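Local coordinates for protein glutathione-specific gamma-glutamylcyclotransferase (Saccharomyces cerevisiae S288c, PDB 5HWK) that cleaves glutathione, and not other gamma-glutamyl peptides, into 5-oxo-L-proline and a cysteinylglycine dipeptide, at residues 14-19 and 112-117; 41-46 and 54-59; 124-129 and 156-161. All blocks are in the same frame, centred on the assembly; numbering follows the deposited sequence. Where two conformers were deposited one is given.

In the fold
The three contacts divide between them the work of joining active-site loops to a regular sheet scaffold. All are mostly buried. Contact 1 joins a short helical turn and an irregular loop through side-chain polar bonds beside the bound benzoic acid, whereas contacts 2 and 3 are antiparallel strand pairs held chiefly by backbone hydrogen bonds. Contact 2 lies in the small three-stranded sheet and shares a phosphate ion with contact 1, which it meets through Asn117. Contact 3 belongs to the larger sheet, is the most apolar, and has a surface side at Glu125 and Leu157. Leu59 of contact 2 packs on Val160 of contact 3, and both contacts 1 and 3 reach the benzoic acid.

Contact 1: residues 14-19 and 112-117; sequences GSLIYK and NVREQN. With BEZ (benzoic acid), chain C; PO4 (phosphate ion), chain D.
Ser15 and Arg114 bring their CA atoms within 7.6 Å where a weakly bonded helical turn, 15-18, faces the irregular loop 112-117. The pair forms part of the active site of the gamma-glutamylcyclotransferase fold: Gly14 and Ser15 belong to the probable substrate-binding loop, and Glu115 is probably the proton acceptor. Arg114 is the centrepiece. Bent at chi3 (82°), it slides its guanidinium between two side chains, with Leu16 CD2 over one face, 3.4 Å from Arg114 CZ, and Lys19 NZ over the opposite face, 3.2 Å from Arg114 CZ. A hydrogen bond to Val113 O, which Lys19 NZ approaches from above the carbonyl plane, holds the amine over the guanidinium. End-on, Arg114 NH1 and NH2 both grip Lys19 O, NH2 at 2.9 Å. NH1 also donates to Ser15 OG in the plane of the guanidinium (3.0 Å, 160°), while NE is bonded to Tyr110 O. Ser15 OG passes the chain on to the syn lone pair of Glu115 OE1 at 2.7 Å. With a leucine in place of Arg114, Lys19 O would lose both guanidinium donors and the Ser15 hydroxyl would probably be freer to turn away from Glu115. Benzoic acid O1 accepts from Gly14 N at 2.8 Å and from Leu16 N, and Tyr13 N also bonds the ligand. A water completes the link, accepting from Ser15 N and donating to Glu115 OE1 at 2.7 Å.

Contact 2: residues 41-46 and 54-59; sequences QSSTDH and GRVATL. With PO4 (phosphate ion), chain D.
In Ser43 the hydroxyl lies opposite the main-chain nitrogen (chi1 171°), which sends it to the phosphate, while Val56, with CG1 anti to its carbonyl carbon (chi1 -69°), sets that methyl 3.8 Å from Ser43 CB. Gln41 shares this face of the sheet; its CB lies 4.1 Å from Thr58 CB, and its OE1 accepts from Asn167 ND2. Beneath the side chains run two hydrogen-bonded pairs. In one, Val56 N donates to Gln41 O at 2.8 Å and the return bond is weak; in the other, Gly54 N gives a 2.8 Å bond to Ser43 O. Arg55 NH1 donates to Gly54 O at 3.2 Å, and Ser43 N reaches the same oxygen from the opposite face of its plane. Arg55 stands with Ser42 on the other face and forms a salt bridge to Glu174 through NE. Where the strand 42-43 ends, the chain wraps round the phosphate, probably a guest from the crystallisation liquor. Its O3 is gripped three times, by Ser43 OG (2.6 Å), by Asp45 N and by His46 ND1, the last in the plane of the ring at 2.7 Å and nearly straight (165°). Thr44 N donates to O1, and Gln116 N and Asn117 N and ND2 add further donors. The whole is an antiparallel beta hairpin at the margin of a three-stranded sheet, and its Val56 side chain comes within about 4 Å of the Glu115 side chain in the putative catalytic site.

Contact 3: residues 124-129 and 156-161; sequences VEVHLE and LLTSVY. With BEZ (benzoic acid), chain C.
Val124 and Thr158 exchange two short, nearly straight backbone bonds: Val124 N donates to Thr158 O at 2.8 Å (168°), and Thr158 N returns a bond of equal length to Val124 O, both nearly along the C=O axis. Val124 O takes a second donor, Thr158 OG1 at 3.3 Å, which reaches it from above the carbonyl plane. This extra grip follows from the first torsion of Thr158 (67°), which holds the hydroxyl between backbone N and carbonyl carbon, and probably steadies the rotation of this buried hydroxyl. Further along, Val126 and Leu156 form the next hydrogen-bonded pair, each nitrogen 2.8 Å from the other residue's oxygen. Between these two pairs lies the non-hydrogen-bonded pair Glu125 and Leu157, with CA atoms 4.2 Å apart. Its side chains occupy the outer face, where Leu157 CD1 leans on Val124 O and Glu125 forms a salt bridge to Arg147.

Apart from the Thr158 hydroxyl, the inner face is apolar. Val124 CG1 meets Val160 CG1 at 4.0 Å, and Val126 CG1 touches the methyl CG2 of Thr158 at 3.6 Å, the two side chains crossing at about a right angle. Leu128 CD1 meets Leu156 CD2 at 3.8 Å. Trp9 and Leu11 of strand 8-12, together with Ile32, pack against this layer. Farther along its strand, Tyr161 lays CB 3.6 Å from C3 of the benzoic acid.

Strands 124-126 and 156-161 run at 128° to each other, a strong twist. Since Ser159 is also backbone-bonded to Trp9 and Leu11, strand 154-163 connects back to the opposite edge of the sheet, an arrangement typical of the small, closed antiparallel beta barrel of the gamma-glutamylcyclotransferase fold.

Contact 1: residues 14-19 and 112-117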
# COMPACT_ATOMS: atom_id res chain seq x y z
N GLY A 14 1.15 -1.39 -3.68
CA GLY A 14 1.16 -2.81 -4.02
C GLY A 14 1.69 -2.97 -5.42
O GLY A 14 2.80 -2.48 -5.69
N SER A 15 0.95 -3.64 -6.30
CA SER A 15 1.47 -3.92 -7.63
C SER A 15 1.68 -2.68 -8.46
O SER A 15 2.41 -2.77 -9.43
CB SER A 15 0.59 -4.92 -8.40
OG SER A 15 -0.70 -4.40 -8.64
N LEU A 16 1.05 -1.53 -8.14
CA LEU A 16 1.35 -0.35 -8.96
C LEU A 16 2.79 0.10 -8.78
O LEU A 16 3.28 0.86 -9.61
CB LEU A 16 0.42 0.82 -8.60
CG LEU A 16 -1.02 0.68 -9.08
CD1 LEU A 16 -1.94 1.71 -8.33
CD2 LEU A 16 -1.13 0.85 -10.59
N ILE A 17 3.47 -0.33 -7.70
CA ILE A 17 4.87 0.04 -7.53
C ILE A 17 5.72 -0.51 -8.66
O ILE A 17 6.56 0.18 -9.25
CB ILE A 17 5.41 -0.43 -6.17
CG1 ILE A 17 4.71 0.31 -5.04
CG2 ILE A 17 6.90 -0.16 -6.11
CD1 ILE A 17 5.09 -0.20 -3.63
N TYR A 18 5.56 -1.79 -8.96
CA TYR A 18 6.43 -2.45 -9.92
C TYR A 18 5.77 -2.73 -11.26
O TYR A 18 6.49 -3.11 -12.21
CB TYR A 18 7.02 -3.73 -9.36
CG TYR A 18 5.96 -4.70 -8.87
CD1 TYR A 18 5.25 -5.50 -9.77
CD2 TYR A 18 5.66 -4.77 -7.53
CE1 TYR A 18 4.29 -6.39 -9.34
CE2 TYR A 18 4.69 -5.68 -7.09
CZ TYR A 18 4.02 -6.46 -8.01
OH TYR A 18 3.05 -7.32 -7.60
N LYS A 19 4.45 -2.57 -11.37
CA LYS A 19 3.74 -2.66 -12.64
C LYS A 19 3.00 -1.33 -12.73
O LYS A 19 1.82 -1.22 -12.36
CB LYS A 19 2.78 -3.85 -12.63
CG LYS A 19 2.03 -4.06 -13.93
CD LYS A 19 1.42 -5.45 -13.98
CE LYS A 19 0.10 -5.48 -14.71
NZ LYS A 19 -0.96 -4.83 -13.90
N ASN A 112 -8.22 -2.94 -13.80
CA ASN A 112 -8.71 -3.92 -14.76
C ASN A 112 -7.66 -4.97 -15.11
O ASN A 112 -8.01 -6.04 -15.61
CB ASN A 112 -9.19 -3.25 -16.05
CG ASN A 112 -10.46 -2.47 -15.86
OD1 ASN A 112 -11.07 -2.54 -14.80
ND2 ASN A 112 -10.88 -1.72 -16.89
N VAL A 113 -6.38 -4.68 -14.85
CA VAL A 113 -5.27 -5.57 -15.16
C VAL A 113 -4.59 -6.11 -13.91
O VAL A 113 -3.48 -6.68 -14.00
CB VAL A 113 -4.22 -4.90 -16.06
CG1 VAL A 113 -4.82 -4.56 -17.42
CG2 VAL A 113 -3.63 -3.67 -15.33
N ARG A 114 -5.21 -5.95 -12.75
CA ARG A 114 -4.55 -6.38 -11.51
C ARG A 114 -5.59 -6.78 -10.48
O ARG A 114 -6.74 -7.07 -10.80
CB ARG A 114 -3.57 -5.31 -11.02
CG ARG A 114 -4.23 -4.00 -10.72
CD ARG A 114 -3.18 -2.91 -10.47
NE ARG A 114 -2.64 -2.34 -11.70
CZ ARG A 114 -1.35 -2.26 -12.00
NH1 ARG A 114 -0.44 -2.75 -11.16
NH2 ARG A 114 -0.97 -1.66 -13.13
N GLU A 115 -5.16 -6.85 -9.22
CA GLU A 115 -6.07 -7.20 -8.14
C GLU A 115 -7.17 -6.14 -8.09
O GLU A 115 -6.89 -4.94 -8.23
CB GLU A 115 -5.27 -7.15 -6.83
CG GLU A 115 -3.94 -7.98 -6.90
CD GLU A 115 -2.77 -7.29 -7.65
OE1 GLU A 115 -2.58 -6.04 -7.68
OE2 GLU A 115 -1.97 -8.01 -8.25
N GLN A 116 -8.42 -6.58 -7.94
CA GLN A 116 -9.52 -5.67 -8.21
C GLN A 116 -10.74 -5.91 -7.33
O GLN A 116 -11.45 -4.95 -6.98
CB GLN A 116 -9.93 -5.79 -9.69
CG GLN A 116 -11.00 -4.79 -10.10
CD GLN A 116 -11.13 -4.67 -11.62
OE1 GLN A 116 -11.01 -5.66 -12.35
NE2 GLN A 116 -11.37 -3.44 -12.11
N ASN A 117 -11.06 -7.16 -6.97
CA ASN A 117 -12.31 -7.40 -6.24
C ASN A 117 -12.26 -6.70 -4.89
O ASN A 117 -11.31 -6.86 -4.12
CB ASN A 117 -12.50 -8.91 -6.00
CG ASN A 117 -12.90 -9.63 -7.24
OD1 ASN A 117 -13.78 -9.18 -7.96
ND2 ASN A 117 -12.26 -10.76 -7.51
C BEZ C . -1.52 -0.30 -5.43
O1 BEZ C . -0.43 -0.62 -5.80
O2 BEZ C . -1.59 0.72 -4.74
C1 BEZ C . -2.72 -1.16 -5.70
C2 BEZ C . -3.89 -0.85 -5.03
C3 BEZ C . -5.02 -1.66 -5.19
C4 BEZ C . -5.00 -2.71 -6.09
C5 BEZ C . -3.84 -2.97 -6.79
C6 BEZ C . -2.68 -2.22 -6.61
P PO4 D . -8.71 -10.33 -6.95
O1 PO4 D . -9.80 -11.05 -6.16
O2 PO4 D . -9.32 -9.30 -7.88
O3 PO4 D . -7.78 -11.34 -7.65
O4 PO4 D . -7.81 -9.57 -5.91
O HOH W 1 -1.57 -5.06 -5.35

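Contact 2: residues 41-46 and 54-59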
# COMPACT_ATOMS: atom_id res chain seq x y z
N GLN A 41 -6.40 -8.43 2.28
CA GLN A 41 -7.37 -8.46 1.21
C GLN A 41 -7.24 -9.81 0.50
O GLN A 41 -6.13 -10.27 0.22
CB GLN A 41 -7.12 -7.29 0.26
CG GLN A 41 -8.11 -7.19 -0.87
CD GLN A 41 -9.38 -6.47 -0.44
OE1 GLN A 41 -9.61 -6.23 0.75
NE2 GLN A 41 -10.20 -6.09 -1.41
N SER A 42 -8.34 -10.52 0.32
CA SER A 42 -8.22 -11.78 -0.41
C SER A 42 -8.22 -11.56 -1.92
O SER A 42 -8.73 -10.55 -2.42
CB SER A 42 -9.36 -12.69 -0.04
OG SER A 42 -10.52 -12.07 -0.46
N SER A 43 -7.53 -12.46 -2.65
CA SER A 43 -7.51 -12.43 -4.10
C SER A 43 -8.10 -13.75 -4.60
O SER A 43 -7.63 -14.84 -4.22
CB SER A 43 -6.09 -12.29 -4.60
OG SER A 43 -6.07 -12.49 -6.00
N THR A 44 -9.10 -13.65 -5.48
CA THR A 44 -9.73 -14.83 -6.06
C THR A 44 -9.57 -14.93 -7.56
O THR A 44 -9.96 -15.95 -8.11
CB THR A 44 -11.21 -14.92 -5.67
OG1 THR A 44 -11.88 -13.76 -6.16
CG2 THR A 44 -11.34 -14.92 -4.18
N ASP A 45 -8.98 -13.92 -8.22
CA ASP A 45 -8.82 -13.95 -9.67
C ASP A 45 -7.37 -13.81 -10.11
O ASP A 45 -7.09 -13.88 -11.31
CB ASP A 45 -9.65 -12.83 -10.34
CG ASP A 45 -11.15 -13.05 -10.22
OD1 ASP A 45 -11.63 -14.22 -10.19
OD2 ASP A 45 -11.89 -12.04 -10.18
N HIS A 46 -6.44 -13.63 -9.17
CA HIS A 46 -5.06 -13.36 -9.56
C HIS A 46 -4.09 -14.24 -8.81
O HIS A 46 -3.30 -14.99 -9.44
CB HIS A 46 -4.76 -11.88 -9.39
CG HIS A 46 -5.55 -11.04 -10.33
ND1 HIS A 46 -6.85 -10.68 -10.06
CD2 HIS A 46 -5.27 -10.57 -11.57
CE1 HIS A 46 -7.34 -10.00 -11.08
NE2 HIS A 46 -6.40 -9.92 -12.01
N GLY A 54 -6.19 -16.16 -2.23
CA GLY A 54 -4.89 -15.72 -1.76
C GLY A 54 -4.99 -14.46 -0.89
O GLY A 54 -6.07 -14.05 -0.46
N ARG A 55 -3.85 -13.82 -0.68
CA ARG A 55 -3.74 -12.62 0.15
C ARG A 55 -2.94 -11.57 -0.59
O ARG A 55 -1.79 -11.82 -0.99
CB ARG A 55 -3.07 -12.87 1.49
CG ARG A 55 -3.75 -13.85 2.35
CD ARG A 55 -4.96 -13.18 2.97
NE ARG A 55 -5.64 -14.03 3.97
CZ ARG A 55 -6.62 -14.85 3.65
NH1 ARG A 55 -7.03 -14.99 2.40
NH2 ARG A 55 -7.21 -15.54 4.60
N VAL A 56 -3.50 -10.36 -0.71
CA VAL A 56 -2.83 -9.26 -1.40
C VAL A 56 -2.96 -8.01 -0.52
O VAL A 56 -3.58 -8.04 0.54
CB VAL A 56 -3.41 -9.07 -2.82
CG1 VAL A 56 -3.02 -10.25 -3.71
CG2 VAL A 56 -4.90 -8.85 -2.80
N ALA A 57 -2.28 -6.94 -0.94
CA ALA A 57 -2.11 -5.79 -0.05
C ALA A 57 -3.31 -4.85 -0.05
O ALA A 57 -3.92 -4.58 -1.09
CB ALA A 57 -0.89 -5.00 -0.49
N THR A 58 -3.61 -4.31 1.12
CA THR A 58 -4.51 -3.15 1.24
C THR A 58 -3.89 -2.19 2.22
O THR A 58 -2.94 -2.50 2.90
CB THR A 58 -5.94 -3.63 1.60
OG1 THR A 58 -6.81 -2.51 1.57
CG2 THR A 58 -6.00 -4.23 2.98
N LEU A 59 -4.42 -0.96 2.27
CA LEU A 59 -3.95 0.04 3.22
C LEU A 59 -5.08 0.28 4.21
O LEU A 59 -6.25 0.35 3.82
CB LEU A 59 -3.75 1.38 2.53
CG LEU A 59 -2.53 1.60 1.72
CD1 LEU A 59 -2.54 3.10 1.27
CD2 LEU A 59 -1.29 1.27 2.52
P PO4 D . -8.71 -10.33 -6.95
O1 PO4 D . -9.80 -11.05 -6.16
O2 PO4 D . -9.32 -9.30 -7.88
O3 PO4 D . -7.78 -11.34 -7.65
O4 PO4 D . -7.81 -9.57 -5.91

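Contact 3: residues 124-129 and 156-161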
# COMPACT_ATOMS: atom_id res chain seq x y z
N VAL A 124 -7.57 11.37 -1.13
CA VAL A 124 -7.11 11.67 0.21
C VAL A 124 -5.96 12.65 0.14
O VAL A 124 -5.18 12.64 -0.81
CB VAL A 124 -6.76 10.41 1.02
CG1 VAL A 124 -5.58 9.66 0.40
CG2 VAL A 124 -6.55 10.77 2.48
N GLU A 125 -5.86 13.51 1.14
CA GLU A 125 -4.71 14.40 1.29
C GLU A 125 -3.69 13.69 2.17
O GLU A 125 -4.02 13.29 3.29
CB GLU A 125 -5.14 15.71 1.97
CG GLU A 125 -5.80 16.70 1.02
CD GLU A 125 -6.31 17.96 1.73
OE1 GLU A 125 -6.47 17.95 2.95
OE2 GLU A 125 -6.55 18.98 1.05
N VAL A 126 -2.47 13.50 1.67
CA VAL A 126 -1.49 12.69 2.38
C VAL A 126 -0.18 13.42 2.60
O VAL A 126 0.31 14.16 1.74
CB VAL A 126 -1.27 11.33 1.68
CG1 VAL A 126 -0.67 11.50 0.32
CG2 VAL A 126 -0.42 10.45 2.54
N HIS A 127 0.39 13.23 3.79
CA HIS A 127 1.73 13.68 4.11
C HIS A 127 2.75 12.66 3.61
O HIS A 127 2.78 11.50 4.07
CB HIS A 127 1.88 13.87 5.62
CG HIS A 127 3.26 14.27 6.04
ND1 HIS A 127 3.82 13.86 7.23
CD2 HIS A 127 4.19 15.04 5.42
CE1 HIS A 127 5.04 14.36 7.33
NE2 HIS A 127 5.29 15.08 6.25
N LEU A 128 3.63 13.10 2.71
CA LEU A 128 4.63 12.27 2.06
C LEU A 128 6.03 12.79 2.38
O LEU A 128 6.23 14.00 2.51
CB LEU A 128 4.47 12.29 0.56
CG LEU A 128 3.13 11.77 0.04
CD1 LEU A 128 3.09 11.86 -1.46
CD2 LEU A 128 2.88 10.34 0.51
N GLU A 129 6.99 11.88 2.45
CA GLU A 129 8.40 12.23 2.45
C GLU A 129 9.07 11.37 1.39
O GLU A 129 8.57 10.32 1.00
CB GLU A 129 9.09 11.93 3.78
CG GLU A 129 8.54 12.60 5.02
CD GLU A 129 9.04 11.91 6.28
OE1 GLU A 129 8.41 10.91 6.71
OE2 GLU A 129 10.07 12.36 6.82
N LEU A 156 -0.25 16.31 0.00
CA LEU A 156 -0.54 16.14 -1.42
C LEU A 156 -1.92 15.50 -1.56
O LEU A 156 -2.18 14.46 -0.92
CB LEU A 156 0.55 15.26 -2.07
CG LEU A 156 0.54 15.17 -3.59
CD1 LEU A 156 0.85 16.56 -4.21
CD2 LEU A 156 1.54 14.12 -4.10
N LEU A 157 -2.79 16.07 -2.40
CA LEU A 157 -4.06 15.43 -2.77
C LEU A 157 -3.77 14.27 -3.74
O LEU A 157 -3.16 14.48 -4.81
CB LEU A 157 -5.06 16.42 -3.37
CG LEU A 157 -6.35 15.79 -3.89
CD1 LEU A 157 -7.15 15.13 -2.75
CD2 LEU A 157 -7.22 16.77 -4.65
N THR A 158 -4.16 13.05 -3.36
CA THR A 158 -3.84 11.85 -4.12
C THR A 158 -5.06 10.95 -4.23
O THR A 158 -5.94 10.96 -3.38
CB THR A 158 -2.71 11.02 -3.45
OG1 THR A 158 -3.16 10.47 -2.20
CG2 THR A 158 -1.47 11.81 -3.22
N SER A 159 -5.07 10.14 -5.27
CA SER A 159 -6.03 9.05 -5.42
C SER A 159 -5.35 7.76 -5.04
O SER A 159 -4.15 7.60 -5.23
CB SER A 159 -6.51 8.96 -6.87
OG SER A 159 -7.32 10.09 -7.18
N VAL A 160 -6.11 6.86 -4.43
CA VAL A 160 -5.56 5.57 -4.01
C VAL A 160 -6.68 4.55 -4.07
O VAL A 160 -7.82 4.85 -3.75
CB VAL A 160 -4.97 5.74 -2.58
CG1 VAL A 160 -6.06 6.16 -1.57
CG2 VAL A 160 -4.24 4.45 -2.10
N TYR A 161 -6.35 3.30 -4.43
CA TYR A 161 -7.30 2.19 -4.37
C TYR A 161 -7.09 1.40 -3.10
O TYR A 161 -5.97 0.96 -2.83
CB TYR A 161 -7.09 1.26 -5.57
CG TYR A 161 -7.75 1.69 -6.85
CD1 TYR A 161 -9.13 1.54 -7.03
CD2 TYR A 161 -7.02 2.34 -7.84
CE1 TYR A 161 -9.75 1.92 -8.23
CE2 TYR A 161 -7.63 2.72 -9.04
CZ TYR A 161 -9.01 2.56 -9.20
OH TYR A 161 -9.64 2.88 -10.37
C BEZ C . -1.52 -0.30 -5.43
O1 BEZ C . -0.43 -0.62 -5.80
O2 BEZ C . -1.59 0.72 -4.74
C1 BEZ C . -2.72 -1.16 -5.70
C2 BEZ C . -3.89 -0.85 -5.03
C3 BEZ C . -5.02 -1.66 -5.19
C4 BEZ C . -5.00 -2.71 -6.09
C5 BEZ C . -3.84 -2.97 -6.79
C6 BEZ C . -2.68 -2.22 -6.61